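Local structure of esterase (Xanthomonas oryzae pv. oryzae, 3H2G) at residues L199-I205 / T326-C331; L319-P324 / S350-S356. The protein acts as a rice cell wall-degrading esterase in bacterial virulence, using a unique substrate recognition module that probably binds glycosides. All coordinates share one frame; numbering follows the deposited sequence.

Contact 1: L199-I205 / T326-C331; sequences LVASAPI and TPTLLC
The two proline rings each take a neighbour on one face. L330 CD2 sits over the pyrrolidine ring of P204, 3.7 Å from its CD, while the carbonyl oxygen of V200 stands above the ring of P327, towards CD. At its rim, P204 CD also meets the methyl CG2 of T328.

Strands 199-205 and 328-331 run parallel, their axes 13° apart. S202 is bonded to both sides of T328: its N-H reaches P327 O, and its carbonyl takes L329 N-H at 2.9 Å. C331 N-H meets P204 O at 3.1 Å, nearly straight. Having no N-H, P204 cannot continue the pattern to L329 O; that buried oxygen has no hydrogen-bond partner in the model and takes a CA-H...O contact from A203 CA, at 3.2 Å.

T326 closes the other end. With OG1 anti to the carbonyl carbon (chi1 -57°), its methyl CG2 is left anti to the backbone N and comes within 3.4 Å of A201 N, a buried amide without a polar partner. Its OG1 lies against L199 CD2 and is satisfied by E190 and by a water 2.6 Å from OG1. S202 OG and T328 OG1 both bind Q186, on the helix 177-192 that also carries E190; T328 OG1 donates to T326 O as well, from above the carbonyl plane.

On its other edge, strand 198-205 pairs with strand 169-175, the backbone of I205 bonding to those of G174 and S176 of a probable nucleophile elbow, and a disulfide ties C331 to C384. Such parallel pairing is characteristic of the alpha/beta-hydrolase central sheet.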
ATOM      1  N   LEU A 199     -16.542  -6.699   6.863  1.00  7.05           N
ATOM      2  CA  LEU A 199     -15.805  -6.726   5.607  1.00  7.87           C
ATOM      3  C   LEU A 199     -16.575  -7.472   4.518  1.00  8.23           C
ATOM      4  O   LEU A 199     -16.850  -8.666   4.648  1.00  8.82           O
ATOM      5  CB  LEU A 199     -14.445  -7.383   5.855  1.00  9.45           C
ATOM      6  CG  LEU A 199     -13.338  -7.270   4.809  1.00 12.41           C
ATOM      7  CD1 LEU A 199     -13.044  -5.805   4.501  1.00 11.40           C
ATOM      8  CD2 LEU A 199     -12.091  -7.959   5.351  1.00 10.87           C
ATOM      9  N   VAL A 200     -16.917  -6.768   3.441  1.00  5.75           N
ATOM     10  CA  VAL A 200     -17.672  -7.376   2.350  1.00  6.65           C
ATOM     11  C   VAL A 200     -16.916  -7.453   1.025  1.00  7.07           C
ATOM     12  O   VAL A 200     -17.383  -8.088   0.082  1.00  8.10           O
ATOM     13  CB  VAL A 200     -19.000  -6.626   2.107  1.00  7.04           C
ATOM     14  CG1 VAL A 200     -19.874  -6.707   3.348  1.00  7.94           C
ATOM     15  CG2 VAL A 200     -18.725  -5.175   1.739  1.00  7.62           C
ATOM     16  N   ALA A 201     -15.751  -6.817   0.956  1.00  6.38           N
ATOM     17  CA  ALA A 201     -14.961  -6.831  -0.268  1.00  6.23           C
ATOM     18  C   ALA A 201     -13.531  -6.369  -0.029  1.00  6.50           C
ATOM     19  O   ALA A 201     -13.284  -5.451   0.752  1.00  5.40           O
ATOM     20  CB  ALA A 201     -15.615  -5.937  -1.324  1.00  5.62           C
ATOM     21  N   SER A 202     -12.597  -7.015  -0.715  1.00  5.88           N
ATOM     22  CA  SER A 202     -11.184  -6.671  -0.613  1.00  5.20           C
ATOM     23  C   SER A 202     -10.618  -6.719  -2.025  1.00  6.07           C
ATOM     24  O   SER A 202     -10.825  -7.698  -2.743  1.00  5.42           O
ATOM     25  CB  SER A 202     -10.447  -7.680   0.270  1.00  6.24           C
ATOM     26  OG  SER A 202      -9.071  -7.354   0.362  1.00  6.11           O
ATOM     27  N   ALA A 203      -9.915  -5.666  -2.427  1.00  4.13           N
ATOM     28  CA  ALA A 203      -9.338  -5.621  -3.768  1.00  5.21           C
ATOM     29  C   ALA A 203      -7.895  -5.121  -3.780  1.00  5.40           C
ATOM     30  O   ALA A 203      -7.624  -3.981  -4.171  1.00  4.60           O
ATOM     31  CB  ALA A 203     -10.206  -4.743  -4.686  1.00  4.57           C
ATOM     32  N   PRO A 204      -6.946  -5.967  -3.342  1.00  5.63           N
ATOM     33  CA  PRO A 204      -5.529  -5.577  -3.325  1.00  5.24           C
ATOM     34  C   PRO A 204      -5.065  -5.367  -4.764  1.00  6.62           C
ATOM     35  O   PRO A 204      -5.425  -6.143  -5.653  1.00  6.66           O
ATOM     36  CB  PRO A 204      -4.841  -6.784  -2.683  1.00  6.36           C
ATOM     37  CG  PRO A 204      -5.921  -7.395  -1.837  1.00  6.48           C
ATOM     38  CD  PRO A 204      -7.135  -7.290  -2.723  1.00  6.02           C
ATOM     39  N   ILE A 205      -4.262  -4.333  -4.990  1.00  4.44           N
ATOM     40  CA  ILE A 205      -3.772  -4.025  -6.328  1.00  5.67           C
ATOM     41  C   ILE A 205      -2.247  -4.094  -6.455  1.00  4.92           C
ATOM     42  O   ILE A 205      -1.522  -3.426  -5.724  1.00  4.43           O
ATOM     43  CB  ILE A 205      -4.228  -2.610  -6.758  1.00  5.70           C
ATOM     44  CG1 ILE A 205      -5.755  -2.522  -6.722  1.00  4.91           C
ATOM     45  CG2 ILE A 205      -3.698  -2.283  -8.153  1.00  5.52           C
ATOM     46  CD1 ILE A 205      -6.286  -1.097  -6.853  1.00  5.15           C
ATOM     47  N   THR A 326     -13.456 -13.267   2.818  1.00  7.06           N
ATOM     48  CA  THR A 326     -14.114 -12.147   2.150  1.00  7.27           C
ATOM     49  C   THR A 326     -13.986 -12.205   0.629  1.00  7.38           C
ATOM     50  O   THR A 326     -12.937 -12.588   0.106  1.00  8.37           O
ATOM     51  CB  THR A 326     -13.495 -10.806   2.609  1.00  7.83           C
ATOM     52  OG1 THR A 326     -13.600 -10.692   4.032  1.00  7.78           O
ATOM     53  CG2 THR A 326     -14.208  -9.624   1.953  1.00  9.01           C
ATOM     54  N   PRO A 327     -15.058 -11.845  -0.103  1.00  6.97           N
ATOM     55  CA  PRO A 327     -14.954 -11.873  -1.565  1.00  8.20           C
ATOM     56  C   PRO A 327     -13.761 -10.980  -1.905  1.00  7.95           C
ATOM     57  O   PRO A 327     -13.715  -9.815  -1.506  1.00  7.40           O
ATOM     58  CB  PRO A 327     -16.281 -11.275  -2.009  1.00  8.83           C
ATOM     59  CG  PRO A 327     -17.230 -11.811  -0.975  1.00 10.74           C
ATOM     60  CD  PRO A 327     -16.448 -11.601   0.321  1.00  8.67           C
ATOM     61  N   THR A 328     -12.798 -11.529  -2.631  1.00  6.75           N
ATOM     62  CA  THR A 328     -11.590 -10.784  -2.954  1.00  7.87           C
ATOM     63  C   THR A 328     -11.256 -10.795  -4.436  1.00  7.28           C
ATOM     64  O   THR A 328     -11.474 -11.789  -5.126  1.00  8.81           O
ATOM     65  CB  THR A 328     -10.395 -11.371  -2.171  1.00  6.24           C
ATOM     66  OG1 THR A 328     -10.731 -11.439  -0.780  1.00  6.36           O
ATOM     67  CG2 THR A 328      -9.148 -10.511  -2.340  1.00  6.97           C
ATOM     68  N   LEU A 329     -10.727  -9.676  -4.919  1.00  6.81           N
ATOM     69  CA  LEU A 329     -10.338  -9.554  -6.314  1.00  5.87           C
ATOM     70  C   LEU A 329      -8.942  -8.954  -6.397  1.00  6.49           C
ATOM     71  O   LEU A 329      -8.737  -7.782  -6.083  1.00  6.53           O
ATOM     72  CB  LEU A 329     -11.325  -8.666  -7.081  1.00  5.80           C
ATOM     73  CG  LEU A 329     -11.017  -8.466  -8.572  1.00  5.45           C
ATOM     74  CD1 LEU A 329     -10.892  -9.824  -9.265  1.00  6.74           C
ATOM     75  CD2 LEU A 329     -12.120  -7.636  -9.213  1.00  7.37           C
ATOM     76  N   LEU A 330      -7.978  -9.773  -6.799  1.00  5.91           N
ATOM     77  CA  LEU A 330      -6.604  -9.311  -6.934  1.00  6.22           C
ATOM     78  C   LEU A 330      -6.447  -8.743  -8.337  1.00  5.46           C
ATOM     79  O   LEU A 330      -6.763  -9.409  -9.319  1.00  8.54           O
ATOM     80  CB  LEU A 330      -5.634 -10.476  -6.721  1.00  6.48           C
ATOM     81  CG  LEU A 330      -5.788 -11.257  -5.412  1.00  6.41           C
ATOM     82  CD1 LEU A 330      -4.725 -12.341  -5.342  1.00  6.61           C
ATOM     83  CD2 LEU A 330      -5.663 -10.316  -4.224  1.00  9.02           C
ATOM     84  N   CYS A 331      -5.974  -7.508  -8.432  1.00  5.22           N
ATOM     85  CA  CYS A 331      -5.801  -6.876  -9.732  1.00  5.33           C
ATOM     86  C   CYS A 331      -4.340  -6.539  -9.969  1.00  5.67           C
ATOM     87  O   CYS A 331      -3.595  -6.235  -9.038  1.00  4.27           O
ATOM     88  CB  CYS A 331      -6.650  -5.605  -9.813  1.00  5.41           C
ATOM     89  SG  CYS A 331      -6.753  -4.804 -11.452  1.00  8.30           S
TER
HETATM   90  O   HOH W   1     -15.451 -11.526   5.575  1.00 23.35           O

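Contact 2: L319-P324 / S350-S356; sequences LLEWAP and SFQQRGS
A chi1 of -61° swings the F351 ring towards W322, whose chi1 of 60° holds CG in the crowded position between backbone N and carbonyl carbon. The two meet as a T-shaped pair, planes at 72°: the F351 edge is turned to the face of the five-membered ring, near its rim, with CE1 3.4 Å from W322 NE1. The indole N-H donates to L319 O at 3.0 Å, from well above the carbonyl plane, helping fix its rotation. P324 CG lies 3.5 Å over the centre of the F351 ring, a CH-pi contact, and touches the same indole face. W322 O, buried without a polar partner, lies 3.3 Å from F351 CD1.

W322 and P324 thus pack on F351 near the end of helix 342-353, which stops in a Schellman motif: S356 N bonds to F351 O and G355 N, at positive phi, to Q352 O. S356 OG donates a hydrogen bond to P324 O, 2.7 Å away and on a lone pair in the carbonyl plane; Q358 N is its second partner.

R354 stretches across the inverse gamma turn centred on E321, one guanidinium face over E321 C. The charges stay beyond salt-bridge distance, E321 OE2 to R354 NH2 being 4.3 Å.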
ATOM      1  N   LEU A 319       2.064 -13.276   2.552  1.00  5.43           N
ATOM      2  CA  LEU A 319       0.626 -13.255   2.824  1.00  6.33           C
ATOM      3  C   LEU A 319      -0.036 -14.381   2.040  1.00  6.20           C
ATOM      4  O   LEU A 319      -1.059 -14.184   1.385  1.00  6.53           O
ATOM      5  CB  LEU A 319       0.042 -11.905   2.403  1.00  5.89           C
ATOM      6  CG  LEU A 319       0.486 -10.726   3.274  1.00  7.32           C
ATOM      7  CD1 LEU A 319       0.088  -9.402   2.630  1.00  5.87           C
ATOM      8  CD2 LEU A 319      -0.146 -10.872   4.655  1.00  6.81           C
ATOM      9  N   LEU A 320       0.543 -15.573   2.139  1.00  5.21           N
ATOM     10  CA  LEU A 320       0.054 -16.726   1.395  1.00  6.67           C
ATOM     11  C   LEU A 320      -0.638 -17.832   2.188  1.00  8.33           C
ATOM     12  O   LEU A 320      -1.619 -18.416   1.721  1.00  7.90           O
ATOM     13  CB  LEU A 320       1.227 -17.352   0.626  1.00  6.84           C
ATOM     14  CG  LEU A 320       2.083 -16.423  -0.237  1.00  6.63           C
ATOM     15  CD1 LEU A 320       3.314 -17.178  -0.744  1.00  7.07           C
ATOM     16  CD2 LEU A 320       1.253 -15.895  -1.405  1.00  7.44           C
ATOM     17  N   GLU A 321      -0.129 -18.120   3.381  1.00  8.90           N
ATOM     18  CA  GLU A 321      -0.666 -19.209   4.191  1.00 11.70           C
ATOM     19  C   GLU A 321      -1.900 -18.940   5.042  1.00 11.18           C
ATOM     20  O   GLU A 321      -1.832 -18.923   6.271  1.00 10.63           O
ATOM     21  CB  GLU A 321       0.446 -19.779   5.072  1.00 14.88           C
ATOM     22  CG  GLU A 321       1.656 -20.236   4.277  1.00 20.14           C
ATOM     23  CD  GLU A 321       2.717 -20.878   5.147  1.00 24.43           C
ATOM     24  OE1 GLU A 321       3.124 -20.252   6.149  1.00 26.37           O
ATOM     25  OE2 GLU A 321       3.145 -22.006   4.823  1.00 27.69           O
ATOM     26  N   TRP A 322      -3.031 -18.742   4.376  1.00  9.17           N
ATOM     27  CA  TRP A 322      -4.293 -18.517   5.060  1.00  7.79           C
ATOM     28  C   TRP A 322      -5.441 -18.710   4.080  1.00  6.80           C
ATOM     29  O   TRP A 322      -5.220 -18.873   2.878  1.00  6.91           O
ATOM     30  CB  TRP A 322      -4.344 -17.121   5.696  1.00  6.58           C
ATOM     31  CG  TRP A 322      -4.199 -15.973   4.751  1.00  6.39           C
ATOM     32  CD1 TRP A 322      -3.109 -15.665   3.984  1.00  5.92           C
ATOM     33  CD2 TRP A 322      -5.170 -14.951   4.499  1.00  5.30           C
ATOM     34  NE1 TRP A 322      -3.343 -14.511   3.270  1.00  4.77           N
ATOM     35  CE2 TRP A 322      -4.600 -14.054   3.567  1.00  5.01           C
ATOM     36  CE3 TRP A 322      -6.467 -14.706   4.970  1.00  6.54           C
ATOM     37  CZ2 TRP A 322      -5.284 -12.928   3.097  1.00  5.10           C
ATOM     38  CZ3 TRP A 322      -7.150 -13.581   4.500  1.00  5.91           C
ATOM     39  CH2 TRP A 322      -6.556 -12.709   3.574  1.00  6.54           C
ATOM     40  N   ALA A 323      -6.663 -18.715   4.599  1.00  7.24           N
ATOM     41  CA  ALA A 323      -7.843 -18.915   3.771  1.00  7.10           C
ATOM     42  C   ALA A 323      -8.763 -17.699   3.840  1.00  7.37           C
ATOM     43  O   ALA A 323      -9.512 -17.533   4.803  1.00  8.21           O
ATOM     44  CB  ALA A 323      -8.586 -20.173   4.233  1.00  6.93           C
ATOM     45  N   PRO A 324      -8.713 -16.830   2.815  1.00  8.39           N
ATOM     46  CA  PRO A 324      -9.549 -15.624   2.769  1.00  7.82           C
ATOM     47  C   PRO A 324     -11.036 -15.971   2.768  1.00  9.93           C
ATOM     48  O   PRO A 324     -11.475 -16.855   2.028  1.00  8.52           O
ATOM     49  CB  PRO A 324      -9.107 -14.944   1.473  1.00  8.49           C
ATOM     50  CG  PRO A 324      -7.678 -15.401   1.317  1.00  7.58           C
ATOM     51  CD  PRO A 324      -7.785 -16.863   1.672  1.00  8.07           C
ATOM     52  N   SER A 350      -2.380 -20.776  -3.412  1.00  9.62           N
ATOM     53  CA  SER A 350      -2.214 -21.074  -1.991  1.00 11.42           C
ATOM     54  C   SER A 350      -3.537 -21.009  -1.234  1.00 11.32           C
ATOM     55  O   SER A 350      -3.786 -21.816  -0.336  1.00 11.18           O
ATOM     56  CB  SER A 350      -1.219 -20.099  -1.353  1.00 12.89           C
ATOM     57  OG  SER A 350       0.053 -20.196  -1.973  1.00 21.17           O
ATOM     58  N   PHE A 351      -4.380 -20.044  -1.591  1.00  9.55           N
ATOM     59  CA  PHE A 351      -5.675 -19.892  -0.935  1.00  9.24           C
ATOM     60  C   PHE A 351      -6.584 -21.077  -1.245  1.00 10.88           C
ATOM     61  O   PHE A 351      -7.242 -21.619  -0.356  1.00 10.37           O
ATOM     62  CB  PHE A 351      -6.364 -18.599  -1.383  1.00  9.26           C
ATOM     63  CG  PHE A 351      -5.591 -17.345  -1.064  1.00  8.86           C
ATOM     64  CD1 PHE A 351      -4.720 -17.301   0.022  1.00  8.93           C
ATOM     65  CD2 PHE A 351      -5.764 -16.199  -1.832  1.00  9.01           C
ATOM     66  CE1 PHE A 351      -4.032 -16.126   0.339  1.00  7.79           C
ATOM     67  CE2 PHE A 351      -5.083 -15.020  -1.525  1.00  8.54           C
ATOM     68  CZ  PHE A 351      -4.215 -14.985  -0.435  1.00  9.36           C
ATOM     69  N   GLN A 352      -6.620 -21.474  -2.513  1.00 11.00           N
ATOM     70  CA  GLN A 352      -7.457 -22.592  -2.929  1.00 13.60           C
ATOM     71  C   GLN A 352      -7.020 -23.883  -2.246  1.00 14.49           C
ATOM     72  O   GLN A 352      -7.853 -24.701  -1.853  1.00 14.78           O
ATOM     73  CB  GLN A 352      -7.407 -22.744  -4.455  1.00 14.44           C
ATOM     74  CG  GLN A 352      -7.825 -21.469  -5.189  1.00 15.90           C
ATOM     75  CD  GLN A 352      -7.784 -21.603  -6.701  1.00 18.57           C
ATOM     76  OE1 GLN A 352      -6.850 -22.174  -7.261  1.00 19.77           O
ATOM     77  NE2 GLN A 352      -8.791 -21.057  -7.371  1.00 18.34           N
ATOM     78  N   GLN A 353      -5.713 -24.059  -2.090  1.00 14.43           N
ATOM     79  CA  GLN A 353      -5.189 -25.251  -1.438  1.00 16.26           C
ATOM     80  C   GLN A 353      -5.647 -25.281   0.016  1.00 16.28           C
ATOM     81  O   GLN A 353      -5.799 -26.352   0.608  1.00 14.61           O
ATOM     82  CB  GLN A 353      -3.660 -25.262  -1.497  1.00 19.80           C
ATOM     83  CG  GLN A 353      -3.018 -26.508  -0.903  1.00 23.90           C
ATOM     84  CD  GLN A 353      -3.417 -27.780  -1.634  1.00 25.11           C
ATOM     85  OE1 GLN A 353      -3.234 -27.897  -2.844  1.00 26.92           O
ATOM     86  NE2 GLN A 353      -3.964 -28.741  -0.898  1.00 28.84           N
ATOM     87  N   ARG A 354      -5.874 -24.102   0.590  1.00 14.63           N
ATOM     88  CA  ARG A 354      -6.312 -24.018   1.975  1.00 14.58           C
ATOM     89  C   ARG A 354      -7.830 -23.970   2.128  1.00 13.46           C
ATOM     90  O   ARG A 354      -8.347 -23.633   3.194  1.00 12.51           O
ATOM     91  CB  ARG A 354      -5.653 -22.819   2.666  1.00 16.83           C
ATOM     92  CG  ARG A 354      -4.245 -23.130   3.169  1.00 19.76           C
ATOM     93  CD  ARG A 354      -3.503 -21.893   3.651  1.00 21.80           C
ATOM     94  NE  ARG A 354      -2.217 -22.238   4.254  1.00 25.09           N
ATOM     95  CZ  ARG A 354      -2.065 -22.679   5.499  1.00 26.15           C
ATOM     96  NH1 ARG A 354      -3.119 -22.826   6.290  1.00 27.72           N
ATOM     97  NH2 ARG A 354      -0.856 -22.983   5.955  1.00 29.97           N
ATOM     98  N   GLY A 355      -8.539 -24.308   1.054  1.00 12.06           N
ATOM     99  CA  GLY A 355      -9.990 -24.348   1.103  1.00 13.38           C
ATOM    100  C   GLY A 355     -10.785 -23.102   0.749  1.00 13.89           C
ATOM    101  O   GLY A 355     -12.006 -23.095   0.901  1.00 13.95           O
ATOM    102  N   SER A 356     -10.120 -22.052   0.278  1.00 11.99           N
ATOM    103  CA  SER A 356     -10.830 -20.828  -0.079  1.00 12.36           C
ATOM    104  C   SER A 356     -10.987 -20.613  -1.582  1.00 13.19           C
ATOM    105  O   SER A 356     -10.015 -20.676  -2.332  1.00 12.92           O
ATOM    106  CB  SER A 356     -10.121 -19.607   0.511  1.00 11.31           C
ATOM    107  OG  SER A 356     -10.675 -18.417  -0.024  1.00 10.04           O
TER

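How the contacts relate
Contacts 1 and 2 interleave along the chain, in the order 199-205, 319-324, 326-331, 350-356, and their centres lie 14 Å apart. The first is inside the central sheet; the second is on its flank, where the loop entering strand 328-332 meets the end of helix 342-353. That helix links strand 328-332 to the parallel edge strand 359-363, a beta-alpha-beta crossover. V359 touches side chains of both contacts, as does helix 177-192, and Y209 meets residues of each. I205 and C331 lie toward the strand ends that face the probable nucleophile elbow, whereas contact 2 lies by the other end, where strand 328-332 begins.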